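Response regulator receiver protein (Pseudoalteromonas atlantica T6c, PDB 3KTO) is probably a phosphorylation-dependent signalling protein of two-component pathways, built as a CheY-like response regulator receiver domain and linked to transcriptional control. Local coordinates at residues 38-41 against 42-46. Numbering follows the deposited sequence.
Sequences SAES and FMRQQ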
# COMPACT_ATOMS: atom_id res chain seq x y z
N SER A 38 -15.04 -5.45 5.10
CA SER A 38 -15.67 -4.98 3.87
C SER A 38 -17.01 -4.32 4.13
O SER A 38 -17.57 -4.45 5.22
CB SER A 38 -15.89 -6.15 2.89
OG SER A 38 -16.90 -7.03 3.37
N ALA A 39 -17.53 -3.62 3.13
CA ALA A 39 -18.83 -2.95 3.25
C ALA A 39 -19.90 -4.04 3.33
O ALA A 39 -20.86 -3.92 4.08
CB ALA A 39 -19.08 -2.06 2.04
N GLU A 40 -19.73 -5.09 2.54
CA GLU A 40 -20.68 -6.19 2.52
C GLU A 40 -20.80 -6.80 3.92
O GLU A 40 -21.90 -7.01 4.42
CB GLU A 40 -20.22 -7.25 1.53
CG GLU A 40 -21.09 -8.49 1.49
CD GLU A 40 -20.50 -9.58 0.62
OE1 GLU A 40 -19.39 -10.05 0.92
OE2 GLU A 40 -21.16 -9.96 -0.38
N SER A 41 -19.66 -7.07 4.55
CA SER A 41 -19.64 -7.64 5.89
C SER A 41 -20.28 -6.71 6.92
O SER A 41 -21.05 -7.15 7.77
CB SER A 41 -18.20 -7.93 6.31
OG SER A 41 -18.18 -8.47 7.62
N PHE A 42 -19.98 -5.41 6.84
CA PHE A 42 -20.56 -4.46 7.77
C PHE A 42 -22.07 -4.34 7.59
O PHE A 42 -22.80 -4.15 8.56
CB PHE A 42 -19.96 -3.07 7.61
CG PHE A 42 -20.63 -2.04 8.47
CD1 PHE A 42 -20.41 -2.02 9.85
CD2 PHE A 42 -21.54 -1.14 7.92
CE1 PHE A 42 -21.09 -1.12 10.66
CE2 PHE A 42 -22.22 -0.24 8.73
CZ PHE A 42 -21.99 -0.23 10.11
N MSE A 43 -22.53 -4.42 6.35
CA MSE A 43 -23.96 -4.30 6.06
C MSE A 43 -24.79 -5.45 6.61
O MSE A 43 -26.02 -5.39 6.59
CB MSE A 43 -24.19 -4.15 4.56
CG MSE A 43 -23.75 -2.81 4.01
SE MSE A 43 -24.61 -1.34 4.91
CE MSE A 43 -25.44 -0.53 3.35
N ARG A 44 -24.13 -6.49 7.10
CA ARG A 44 -24.83 -7.64 7.67
C ARG A 44 -24.91 -7.46 9.18
O ARG A 44 -25.55 -8.24 9.89
CB ARG A 44 -24.07 -8.94 7.39
CG ARG A 44 -24.17 -9.45 5.97
CD ARG A 44 -23.28 -10.66 5.80
NE ARG A 44 -23.54 -11.39 4.56
CZ ARG A 44 -23.51 -10.85 3.34
NH1 ARG A 44 -23.23 -9.56 3.19
NH2 ARG A 44 -23.76 -11.60 2.28
N GLN A 45 -24.26 -6.40 9.66
CA GLN A 45 -24.20 -6.10 11.08
C GLN A 45 -25.39 -5.30 11.57
O GLN A 45 -25.75 -4.28 10.99
CB GLN A 45 -22.91 -5.33 11.38
CG GLN A 45 -22.75 -4.88 12.82
CD GLN A 45 -22.65 -6.05 13.77
OE1 GLN A 45 -21.85 -6.96 13.57
NE2 GLN A 45 -23.45 -6.02 14.83
N GLN A 46 -25.99 -5.77 12.66
CA GLN A 46 -27.13 -5.07 13.25
C GLN A 46 -26.53 -3.89 14.00
O GLN A 46 -25.91 -4.06 15.05
CB GLN A 46 -27.87 -6.00 14.21
CG GLN A 46 -29.38 -6.12 13.96
CD GLN A 46 -30.14 -4.83 14.22
OE1 GLN A 46 -31.37 -4.79 14.12
NE2 GLN A 46 -29.42 -3.76 14.56
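The guanidinium of R44 meets the E40 backbone carbonyl at its edge, in plane: NH1 donates to E40 O at 3.1 Å, a bent bond (136° at the hydrogen) that reaches the oxygen from above the carbonyl plane. E40 CG approaches the same group obliquely. The two side chains run alongside each other and point the same way, yet carboxylate and guanidinium planes stand 71° apart, and E40 OE2 stays 4.1 Å from R44 NH2, too far for a salt bridge, although the opposite charges probably still attract weakly. R44 has CG anti to its carbonyl carbon (chi1 -75°) and a chain extended as far as NE, which carries the guanidinium from the loop beyond the helix back over the preceding turn. The ring of F42 leads the other way, into the protein, where it makes edge-to-face contacts with F36 and Y10.

Helix 39-42, a short helix, follows strand 32-36, an edge strand of the parallel sheet in the CheY-like alpha/beta fold with strand order 2-1-3-4-5. S38 is its N-cap: OG accepts from S41 N at 3.0 Å, while S38 O receives F42 N at 3.1 Å. The next i to i+4 bond, from M43 N to A39 O, measures 2.9 Å. At the far end the spacing shortens to i to i+3, R44 N donating to S41 O at 3.2 Å, and a type I beta turn from F42 to Q45 is closed by Q45 N on F42 O at 2.9 Å. Selenomethionine M43 lays CB and CG against A39 O, then bends at chi2 and chi3 toward helix 66-76, touching L70, T73 and L74. Q45, beyond the helix, rests on Q34 and F36 of strand 32-36.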